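Local coordinates for carbohydrate oxidase (PDB 3RJA), which oxidises the C1 hydroxyl of mono-, oligo- and polysaccharides to lactones with its FAD cofactor, passing the electrons to molecular oxygen to give hydrogen peroxide, at residues A[92-97]-A[113-118]; A[386-391]-A[408-413]; A[268-273]-A[285-290]. All coordinates share one frame; numbering follows the deposited sequence.

Interaction 1 of 3, residues A[92-97]-A[113-118]; sequences IDVISY and GHLATV. With ZN (zinc ion), chain D.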
loop_
_atom_site.group_PDB
_atom_site.type_symbol
_atom_site.label_atom_id
_atom_site.label_comp_id
_atom_site.label_asym_id
_atom_site.label_seq_id
_atom_site.Cartn_x
_atom_site.Cartn_y
_atom_site.Cartn_z
ATOM N N ILE A 92 9.065 16.783 -3.347
ATOM C CA ILE A 92 7.742 16.683 -2.763
ATOM C C ILE A 92 6.655 17.478 -3.477
ATOM O O ILE A 92 5.520 17.497 -3.020
ATOM C CB ILE A 92 7.778 17.151 -1.251
ATOM C CG1 ILE A 92 8.225 18.615 -1.143
ATOM C CG2 ILE A 92 8.660 16.221 -0.417
ATOM C CD1 ILE A 92 7.996 19.233 0.274
ATOM N N ASP A 93 6.991 18.157 -4.566
ATOM C CA ASP A 93 6.038 19.117 -5.140
ATOM C C ASP A 93 4.996 18.504 -6.055
ATOM O O ASP A 93 5.291 17.574 -6.812
ATOM C CB ASP A 93 6.789 20.150 -5.963
ATOM C CG ASP A 93 7.717 21.001 -5.107
ATOM O OD1 ASP A 93 7.499 21.101 -3.883
ATOM O OD2 ASP A 93 8.667 21.554 -5.669
ATOM N N VAL A 94 3.793 19.060 -5.987
ATOM C CA VAL A 94 2.897 19.077 -7.136
ATOM C C VAL A 94 3.456 20.085 -8.146
ATOM O O VAL A 94 3.398 21.322 -7.943
ATOM C CB VAL A 94 1.453 19.396 -6.727
ATOM C CG1 VAL A 94 0.567 19.475 -7.961
ATOM C CG2 VAL A 94 0.952 18.323 -5.715
ATOM N N ILE A 95 4.074 19.540 -9.184
ATOM C CA ILE A 95 4.802 20.307 -10.211
ATOM C C ILE A 95 3.853 21.177 -11.038
ATOM O O ILE A 95 4.169 22.317 -11.346
ATOM C CB ILE A 95 5.568 19.374 -11.184
ATOM C CG1 ILE A 95 6.552 18.470 -10.415
ATOM C CG2 ILE A 95 6.334 20.187 -12.246
ATOM C CD1 ILE A 95 6.974 17.197 -11.225
ATOM N N SER A 96 2.697 20.631 -11.402
ATOM C CA SER A 96 1.763 21.351 -12.259
ATOM C C SER A 96 0.388 20.755 -12.042
ATOM O O SER A 96 0.259 19.610 -11.587
ATOM C CB SER A 96 2.170 21.232 -13.735
ATOM O OG SER A 96 2.082 19.862 -14.175
ATOM N N TYR A 97 -0.634 21.545 -12.342
ATOM C CA TYR A 97 -1.994 21.086 -12.307
ATOM C C TYR A 97 -2.691 21.719 -13.498
ATOM O O TYR A 97 -2.585 22.923 -13.717
ATOM C CB TYR A 97 -2.696 21.465 -10.994
ATOM C CG TYR A 97 -4.174 21.163 -11.050
ATOM C CD1 TYR A 97 -4.628 19.861 -10.933
ATOM C CD2 TYR A 97 -5.127 22.187 -11.273
ATOM C CE1 TYR A 97 -5.999 19.550 -11.033
ATOM C CE2 TYR A 97 -6.488 21.898 -11.372
ATOM C CZ TYR A 97 -6.918 20.569 -11.253
ATOM O OH TYR A 97 -8.250 20.249 -11.349
ATOM N N GLY A 113 -0.213 12.459 2.861
ATOM C CA GLY A 113 -0.818 13.603 3.570
ATOM C C GLY A 113 -0.466 14.907 2.887
ATOM O O GLY A 113 -1.305 15.802 2.786
ATOM N N HIS A 114 0.779 15.021 2.408
ATOM C CA HIS A 114 1.220 16.239 1.722
ATOM C C HIS A 114 0.539 16.394 0.342
ATOM O O HIS A 114 0.032 17.473 0.005
ATOM C CB HIS A 114 2.752 16.264 1.618
ATOM C CG HIS A 114 3.299 17.362 0.753
ATOM N ND1 HIS A 114 3.305 18.686 1.134
ATOM C CD2 HIS A 114 3.873 17.324 -0.474
ATOM C CE1 HIS A 114 3.860 19.419 0.186
ATOM N NE2 HIS A 114 4.199 18.618 -0.808
ATOM N N LEU A 115 0.540 15.315 -0.440
ATOM C CA LEU A 115 -0.195 15.254 -1.712
ATOM C C LEU A 115 -1.639 15.716 -1.496
ATOM O O LEU A 115 -2.131 16.605 -2.209
ATOM C CB LEU A 115 -0.180 13.818 -2.265
ATOM C CG LEU A 115 -1.069 13.579 -3.482
ATOM C CD1 LEU A 115 -0.550 14.433 -4.675
ATOM C CD2 LEU A 115 -1.140 12.060 -3.834
ATOM N N ALA A 116 -2.303 15.139 -0.495
ATOM C CA ALA A 116 -3.722 15.452 -0.266
ATOM C C ALA A 116 -3.897 16.903 0.150
ATOM O O ALA A 116 -4.856 17.559 -0.257
ATOM C CB ALA A 116 -4.334 14.539 0.756
ATOM N N THR A 117 -2.992 17.397 0.986
ATOM C CA THR A 117 -3.078 18.793 1.449
ATOM C C THR A 117 -2.950 19.793 0.310
ATOM O O THR A 117 -3.781 20.691 0.184
ATOM C CB THR A 117 -2.025 19.103 2.519
ATOM O OG1 THR A 117 -2.300 18.295 3.662
ATOM C CG2 THR A 117 -2.123 20.587 2.931
ATOM N N VAL A 118 -1.920 19.615 -0.518
ATOM C CA VAL A 118 -1.653 20.497 -1.656
ATOM C C VAL A 118 -2.791 20.436 -2.658
ATOM O O VAL A 118 -3.314 21.478 -3.040
ATOM C CB VAL A 118 -0.270 20.222 -2.349
ATOM C CG1 VAL A 118 -0.043 21.172 -3.555
ATOM C CG2 VAL A 118 0.879 20.389 -1.351
HETATM ZN ZN ZN D . 2.879 20.105 2.478
HETATM O O HOH W 1 5.381 20.828 -2.180
HETATM O O HOH W 2 1.566 21.642 1.696
HETATM O O HOH W 3 4.520 20.973 3.430
#
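His114 extends its ring away from its own backbone N (chi1 171°) and so places it between Ile92 and a zinc ion. Ile92 turns CG1 into the cramped position between its N and its carbonyl carbon (chi1 61°). CB, CG1 and CD1 of Ile92 then all lie near His114 NE2, and the two side chains cross at about a right angle. The N-H of His114 NE2 is shared, weakly, between Ile92 O and water 1. Ile92 O is 2.8 Å from His114 NE2, and the bond is bent, with an N-H...O angle of 122°. Water 1 is 2.9 Å from His114 NE2 and donates to Asp93 OD1. Both acceptors lie at the ring edge, in plane. Val118 CG2, from the same helix, sits over the rim of one ring face. Further along, Val118 CG1 meets Val94 CG2 at 3.7 Å, and Leu115 CD1 reaches Val94 CG2 at 4.3 Å. These apolar contacts join the start of strand 94-98 to helix 112-123 in the FAD-binding domain. Through its other nitrogen, His114 ND1 binds the zinc at 2.0 Å. Waters 2 and 3 and Asp309 also bind this metal. Zinc at ND1 would probably make NE2 a stronger donor. Ile92 O, and Asp93 through water 1, would accept from such a polarised N-H, so the loop residues Ile92 and Asp93 probably act as a second shell to the zinc site.

Interaction 2 of 3, residues A[386-391]-A[408-413]; sequences IQFYDR and GWVNSV. With ABL ((2R,3R,4R,5R)-4,5-dihydroxy-2-(hydroxymethyl)-6-oxopiperidin-3-yl beta-D-glucopyranoside), chain G.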
loop_
_atom_site.group_PDB
_atom_site.type_symbol
_atom_site.label_atom_id
_atom_site.label_comp_id
_atom_site.label_asym_id
_atom_site.label_seq_id
_atom_site.Cartn_x
_atom_site.Cartn_y
_atom_site.Cartn_z
ATOM N N ILE A 386 -6.828 -8.338 3.136
ATOM C CA ILE A 386 -6.710 -8.611 4.561
ATOM C C ILE A 386 -5.310 -8.280 5.012
ATOM O O ILE A 386 -4.337 -8.738 4.404
ATOM C CB ILE A 386 -7.039 -10.103 4.881
ATOM C CG1 ILE A 386 -8.478 -10.437 4.436
ATOM C CG2 ILE A 386 -6.800 -10.431 6.373
ATOM C CD1 ILE A 386 -8.832 -11.958 4.536
ATOM N N GLN A 387 -5.222 -7.480 6.067
ATOM C CA GLN A 387 -3.957 -7.171 6.709
ATOM C C GLN A 387 -3.887 -7.791 8.108
ATOM O O GLN A 387 -4.861 -7.715 8.885
ATOM C CB GLN A 387 -3.718 -5.650 6.777
ATOM C CG GLN A 387 -2.336 -5.328 7.411
ATOM C CD GLN A 387 -1.904 -3.881 7.297
ATOM O OE1 GLN A 387 -0.702 -3.586 7.354
ATOM N NE2 GLN A 387 -2.881 -2.953 7.181
ATOM N N PHE A 388 -2.730 -8.403 8.397
ATOM C CA PHE A 388 -2.358 -8.968 9.685
ATOM C C PHE A 388 -1.111 -8.217 10.129
ATOM O O PHE A 388 -0.156 -8.102 9.359
ATOM C CB PHE A 388 -1.955 -10.445 9.529
ATOM C CG PHE A 388 -3.062 -11.363 9.073
ATOM C CD1 PHE A 388 -3.971 -11.908 9.993
ATOM C CD2 PHE A 388 -3.162 -11.718 7.743
ATOM C CE1 PHE A 388 -4.981 -12.777 9.574
ATOM C CE2 PHE A 388 -4.160 -12.587 7.301
ATOM C CZ PHE A 388 -5.077 -13.123 8.221
ATOM N N TYR A 389 -1.107 -7.713 11.357
ATOM C CA TYR A 389 -0.039 -6.790 11.842
ATOM C C TYR A 389 0.284 -7.140 13.300
ATOM O O TYR A 389 -0.631 -7.289 14.100
ATOM C CB TYR A 389 -0.538 -5.361 11.796
ATOM C CG TYR A 389 0.504 -4.255 11.686
ATOM C CD1 TYR A 389 0.920 -3.793 10.439
ATOM C CD2 TYR A 389 1.025 -3.618 12.826
ATOM C CE1 TYR A 389 1.830 -2.758 10.312
ATOM C CE2 TYR A 389 1.944 -2.555 12.698
ATOM C CZ TYR A 389 2.331 -2.144 11.427
ATOM O OH TYR A 389 3.235 -1.120 11.252
ATOM N N ASP A 390 1.571 -7.251 13.610
ATOM C CA ASP A 390 2.077 -7.768 14.873
ATOM C C ASP A 390 3.192 -6.834 15.377
ATOM O O ASP A 390 4.325 -6.880 14.900
ATOM C CB ASP A 390 2.618 -9.164 14.616
ATOM C CG ASP A 390 3.000 -9.903 15.880
ATOM O OD1 ASP A 390 2.817 -9.333 16.994
ATOM O OD2 ASP A 390 3.513 -11.055 15.735
ATOM N N ARG A 391 2.858 -5.980 16.334
ATOM C CA ARG A 391 3.767 -4.902 16.713
ATOM C C ARG A 391 4.265 -4.897 18.187
ATOM O O ARG A 391 3.478 -4.808 19.117
ATOM C CB ARG A 391 3.138 -3.542 16.383
ATOM C CG ARG A 391 4.005 -2.380 16.832
ATOM C CD ARG A 391 3.506 -1.042 16.353
ATOM N NE ARG A 391 2.379 -0.496 17.114
ATOM C CZ ARG A 391 1.343 0.167 16.555
ATOM N NH1 ARG A 391 1.225 0.319 15.207
ATOM N NH2 ARG A 391 0.387 0.664 17.337
ATOM N N GLY A 408 0.545 -18.651 11.404
ATOM C CA GLY A 408 -0.517 -19.608 11.701
ATOM C C GLY A 408 -1.893 -19.080 11.326
ATOM O O GLY A 408 -2.738 -19.824 10.839
ATOM N N TRP A 409 -2.128 -17.787 11.530
ATOM C CA TRP A 409 -3.428 -17.225 11.174
ATOM C C TRP A 409 -3.639 -17.284 9.665
ATOM O O TRP A 409 -4.715 -17.636 9.209
ATOM C CB TRP A 409 -3.574 -15.786 11.676
ATOM C CG TRP A 409 -4.971 -15.422 12.127
ATOM C CD1 TRP A 409 -6.159 -16.078 11.831
ATOM C CD2 TRP A 409 -5.327 -14.304 12.924
ATOM N NE1 TRP A 409 -7.215 -15.428 12.423
ATOM C CE2 TRP A 409 -6.730 -14.334 13.095
ATOM C CE3 TRP A 409 -4.588 -13.277 13.538
ATOM C CZ2 TRP A 409 -7.399 -13.388 13.850
ATOM C CZ3 TRP A 409 -5.255 -12.330 14.255
ATOM C CH2 TRP A 409 -6.650 -12.392 14.415
ATOM N N VAL A 410 -2.597 -16.940 8.900
ATOM C CA VAL A 410 -2.676 -16.926 7.447
ATOM C C VAL A 410 -2.834 -18.369 6.945
ATOM O O VAL A 410 -3.620 -18.643 6.039
ATOM C CB VAL A 410 -1.412 -16.255 6.827
ATOM C CG1 VAL A 410 -1.234 -16.653 5.356
ATOM C CG2 VAL A 410 -1.476 -14.722 6.981
ATOM N N ASN A 411 -2.085 -19.287 7.557
ATOM C CA ASN A 411 -2.165 -20.702 7.206
ATOM C C ASN A 411 -3.571 -21.241 7.498
ATOM O O ASN A 411 -4.105 -22.059 6.736
ATOM C CB ASN A 411 -1.098 -21.509 7.962
ATOM C CG ASN A 411 -1.380 -23.008 7.946
ATOM O OD1 ASN A 411 -1.119 -23.690 6.949
ATOM N ND2 ASN A 411 -1.928 -23.529 9.060
ATOM N N SER A 412 -4.173 -20.753 8.587
ATOM C CA SER A 412 -5.547 -21.155 8.923
ATOM C C SER A 412 -6.493 -20.926 7.742
ATOM O O SER A 412 -7.383 -21.741 7.517
ATOM C CB SER A 412 -6.063 -20.479 10.207
ATOM O OG SER A 412 -6.681 -19.233 9.935
ATOM N N VAL A 413 -6.286 -19.841 6.977
ATOM C CA VAL A 413 -7.134 -19.551 5.817
ATOM C C VAL A 413 -6.678 -20.315 4.571
ATOM O O VAL A 413 -7.503 -20.917 3.874
ATOM C CB VAL A 413 -7.236 -18.008 5.515
ATOM C CG1 VAL A 413 -7.981 -17.729 4.203
ATOM C CG2 VAL A 413 -7.908 -17.277 6.640
HETATM C C1A ABL G . -2.179 0.168 7.101
HETATM O O1A ABL G . -2.156 -0.210 5.906
HETATM C C2A ABL G . -3.511 0.519 7.795
HETATM O O2A ABL G . -4.371 1.090 6.810
HETATM C C3A ABL G . -3.345 1.479 9.000
HETATM O O3A ABL G . -4.596 1.451 9.732
HETATM C C4A ABL G . -2.249 0.961 9.911
HETATM O O1 ABL G . -2.086 1.801 11.082
HETATM C C5A ABL G . -0.893 0.946 9.124
HETATM N N5 ABL G . -1.030 0.259 7.812
HETATM C C6A ABL G . 0.228 0.190 9.883
HETATM O O6A ABL G . 1.553 0.639 9.543
HETATM C C1 ABL G . -2.701 1.399 12.340
HETATM C C2 ABL G . -1.937 2.021 13.537
HETATM O O2 ABL G . -0.575 1.582 13.484
HETATM C C3 ABL G . -2.622 1.606 14.846
HETATM O O3 ABL G . -1.967 2.172 15.980
HETATM C C4 ABL G . -4.132 2.004 14.775
HETATM O O4 ABL G . -4.830 1.663 15.964
HETATM C C5 ABL G . -4.792 1.327 13.568
HETATM O O5 ABL G . -4.079 1.738 12.376
HETATM C C6 ABL G . -6.290 1.637 13.464
HETATM O O6 ABL G . -6.594 2.995 13.458
#
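Phe388, on strand 386-391, faces helix 408-413 with its CA 8.3 Å from the CA of Val410, and no hydrogen bond crosses between the two backbones. The Phe388 ring fits between two helix side chains. Its CE1 sits over one face of the Trp409 indole, near the rim, with Phe388 CE1 3.7 Å from Trp409 CG. The phenyl and the five-membered ring of the indole are at 51°, so the pair is oblique. Val410 CG2 comes obliquely to the CD2/CE2 side of the phenyl ring, 3.4 Å from Phe388 CE2. Phe388 carries CG anti to its carbonyl carbon (chi1 -64°), which directs the ring at the helix. The indole of Trp409 is held by a hydrogen bond from NE1 to the carbonyl of Phe337 and by stacking on Phe337 and Tyr340. Strand 384-392 lies inside the large antiparallel sheet of the substrate domain, and helix 403-414 packs on one of its faces. Phe388 points to that helix layer, while Gln387, Tyr389 and Arg391 extend to the opposite face and line the sugar pocket. There the substrate analogue is gripped at both of its rings. Arg391 holds the glucosyl ring with a forked grip: NH1 reaches ABL O2 at 2.8 Å and NH2 reaches ABL O3 at 3.1 Å, the second almost straight at 177°. Glu317 forms a salt bridge with Arg391 and is hydrogen-bonded to Tyr389 OH. The ligand hydroxyl O6A donates to Tyr389 OH at 3.0 Å. Gln387 NE2 makes a weak bond to the lactam oxygen ABL O1A, and its OE1 is paired with Tyr72.

Interaction 3 of 3, residues A[268-273]-A[285-290]; sequences EQWRAA and YVVNPT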
loop_
_atom_site.group_PDB
_atom_site.type_symbol
_atom_site.label_atom_id
_atom_site.label_comp_id
_atom_site.label_asym_id
_atom_site.label_seq_id
_atom_site.Cartn_x
_atom_site.Cartn_y
_atom_site.Cartn_z
ATOM N N GLU A 268 -28.001 10.263 6.883
ATOM C CA GLU A 268 -29.299 9.587 6.687
ATOM C C GLU A 268 -29.220 8.652 5.477
ATOM O O GLU A 268 -29.785 7.557 5.503
ATOM C CB GLU A 268 -30.450 10.605 6.516
ATOM C CG GLU A 268 -30.740 11.507 7.758
ATOM C CD GLU A 268 -29.622 12.540 8.100
ATOM O OE1 GLU A 268 -28.867 13.016 7.204
ATOM O OE2 GLU A 268 -29.509 12.888 9.295
ATOM N N GLN A 269 -28.523 9.091 4.418
ATOM C CA GLN A 269 -28.298 8.236 3.252
ATOM C C GLN A 269 -27.413 7.049 3.635
ATOM O O GLN A 269 -27.640 5.929 3.170
ATOM C CB GLN A 269 -27.661 9.008 2.108
ATOM C CG GLN A 269 -28.598 9.982 1.432
ATOM C CD GLN A 269 -27.880 11.009 0.598
ATOM O OE1 GLN A 269 -26.786 11.465 0.934
ATOM N NE2 GLN A 269 -28.510 11.405 -0.496
ATOM N N TRP A 270 -26.424 7.284 4.496
ATOM C CA TRP A 270 -25.582 6.174 4.952
ATOM C C TRP A 270 -26.452 5.099 5.615
ATOM O O TRP A 270 -26.408 3.912 5.229
ATOM C CB TRP A 270 -24.425 6.606 5.898
ATOM C CG TRP A 270 -23.856 5.362 6.542
ATOM C CD1 TRP A 270 -23.101 4.394 5.930
ATOM C CD2 TRP A 270 -24.118 4.889 7.861
ATOM N NE1 TRP A 270 -22.839 3.360 6.803
ATOM C CE2 TRP A 270 -23.452 3.637 7.999
ATOM C CE3 TRP A 270 -24.824 5.410 8.959
ATOM C CZ2 TRP A 270 -23.473 2.908 9.179
ATOM C CZ3 TRP A 270 -24.843 4.695 10.140
ATOM C CH2 TRP A 270 -24.168 3.449 10.251
ATOM N N ARG A 271 -27.229 5.514 6.618
ATOM C CA ARG A 271 -28.034 4.574 7.393
ATOM C C ARG A 271 -28.956 3.739 6.499
ATOM O O ARG A 271 -28.998 2.512 6.619
ATOM C CB ARG A 271 -28.816 5.280 8.513
ATOM C CG ARG A 271 -29.609 4.339 9.408
ATOM C CD ARG A 271 -28.658 3.384 10.123
ATOM N NE ARG A 271 -29.290 2.489 11.093
ATOM C CZ ARG A 271 -29.239 2.657 12.414
ATOM N NH1 ARG A 271 -28.623 3.714 12.939
ATOM N NH2 ARG A 271 -29.817 1.770 13.220
ATOM N N ALA A 272 -29.659 4.398 5.584
ATOM C CA ALA A 272 -30.533 3.702 4.655
ATOM C C ALA A 272 -29.717 2.695 3.836
ATOM O O ALA A 272 -30.129 1.563 3.662
ATOM C CB ALA A 272 -31.242 4.693 3.732
ATOM N N ALA A 273 -28.545 3.115 3.360
ATOM C CA ALA A 273 -27.695 2.258 2.525
ATOM C C ALA A 273 -27.110 1.054 3.289
ATOM O O ALA A 273 -26.929 -0.018 2.712
ATOM C CB ALA A 273 -26.575 3.089 1.880
ATOM N N TYR A 285 -24.942 -5.552 18.264
ATOM C CA TYR A 285 -24.074 -4.503 17.696
ATOM C C TYR A 285 -24.563 -3.156 18.187
ATOM O O TYR A 285 -25.732 -3.021 18.559
ATOM C CB TYR A 285 -24.062 -4.546 16.170
ATOM C CG TYR A 285 -25.395 -4.261 15.533
ATOM C CD1 TYR A 285 -25.810 -2.945 15.273
ATOM C CD2 TYR A 285 -26.252 -5.308 15.192
ATOM C CE1 TYR A 285 -27.083 -2.684 14.654
ATOM C CE2 TYR A 285 -27.518 -5.066 14.580
ATOM C CZ TYR A 285 -27.912 -3.767 14.325
ATOM O OH TYR A 285 -29.133 -3.574 13.751
ATOM N N VAL A 286 -23.679 -2.169 18.218
ATOM C CA VAL A 286 -24.094 -0.808 18.511
ATOM C C VAL A 286 -23.546 0.117 17.429
ATOM O O VAL A 286 -22.322 0.215 17.254
ATOM C CB VAL A 286 -23.581 -0.299 19.902
ATOM C CG1 VAL A 286 -23.980 1.191 20.126
ATOM C CG2 VAL A 286 -24.093 -1.157 21.055
ATOM N N VAL A 287 -24.443 0.790 16.713
ATOM C CA VAL A 287 -24.063 1.825 15.769
ATOM C C VAL A 287 -23.509 3.060 16.510
ATOM O O VAL A 287 -24.205 3.668 17.333
ATOM C CB VAL A 287 -25.256 2.260 14.899
ATOM C CG1 VAL A 287 -24.817 3.341 13.906
ATOM C CG2 VAL A 287 -25.845 1.053 14.167
ATOM N N ASN A 288 -22.248 3.401 16.230
ATOM C CA ASN A 288 -21.626 4.601 16.792
ATOM C C ASN A 288 -22.261 5.868 16.194
ATOM O O ASN A 288 -22.776 5.830 15.065
ATOM C CB ASN A 288 -20.113 4.608 16.499
ATOM C CG ASN A 288 -19.427 3.275 16.800
ATOM O OD1 ASN A 288 -19.803 2.531 17.723
ATOM N ND2 ASN A 288 -18.383 2.979 16.019
ATOM N N PRO A 289 -22.207 7.003 16.923
ATOM C CA PRO A 289 -22.600 8.261 16.273
ATOM C C PRO A 289 -21.800 8.482 14.972
ATOM O O PRO A 289 -20.615 8.173 14.913
ATOM C CB PRO A 289 -22.198 9.349 17.306
ATOM C CG PRO A 289 -22.039 8.638 18.611
ATOM C CD PRO A 289 -21.711 7.201 18.307
ATOM N N THR A 290 -22.439 9.009 13.937
ATOM C CA THR A 290 -21.731 9.321 12.694
ATOM C C THR A 290 -20.975 10.640 12.868
ATOM O O THR A 290 -21.259 11.395 13.797
ATOM C CB THR A 290 -22.721 9.510 11.532
ATOM O OG1 THR A 290 -23.712 10.457 11.933
ATOM C CG2 THR A 290 -23.399 8.184 11.131
HETATM O O HOH W 4 -30.587 -0.979 13.171
#
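Apolar packing between Trp270 and Val287 forms the centre of this contact. Val287 CG1 meets the far edge of the indole, in the plane of the ring, with Trp270 CH2 3.7 Å from Val287 CG1. The two side chains run past each other in opposite directions. Trp270 sets CG anti to its backbone N (chi1 167°), and this carries the six-membered ring out to the 285-290 segment. Thr290 adds its methyl group further along the same ring. Its CG2 lies obliquely to the indole, 3.8 Å from Trp270 CE3 and 3.9 Å from Trp270 CZ3. No hydrogen bond passes directly between the two segments.

Helix 267-278 packs here against strand 286-293, an outermost strand of the eight-stranded antiparallel sheet. The strand is bonded through its backbone to strand 211-217, by Val286 with Thr217 and Asn288 with Gly215. Trp270 also stacks on Phe214 of that neighbouring strand, so one indole touches both the 285-290 segment and the strand beside it.

The contact of Arg271 with Val287 is of another kind, a charged flat group against a methyl. Val287 CG2 lies over one face of the guanidinium, toward its rim, 3.8 Å above the plane. Arg271 NH1 is 3.9 Å from Val287 CG1. The chain of Arg271 bends at chi2 (62°), which brings its end nearer to the strand than its first bond would suggest. Arg271 NE bonds to Gln275 OE1, one turn on in the helix.

A water bridges the segments. Water 4 accepts from Arg271 NH2 at 2.9 Å and is also hydrogen-bonded to Tyr285 OH at 3.0 Å.

Overall arrangement
Each of the three interactions sets a helix against a strand, with the loop before the strand joining in interaction 1. None touches another. Interactions 2 and 3 belong to the same eight-stranded sheet. Interaction 2 is on an inner strand and its touching residues are all buried. Interaction 3 is on an outermost strand, its centre about 28 Å from the centre of the chain, and is only partly buried. Interaction 1 is in the FAD-binding domain, on the opposite side of the chain's centre from interaction 2, and is likewise partly buried. The chemistry follows these places. The buried contact is purely apolar and aromatic across its segments. The other two mix apolar packing with water bridges, and interaction 1 alone adds a direct, weak hydrogen bond and a metal ligand.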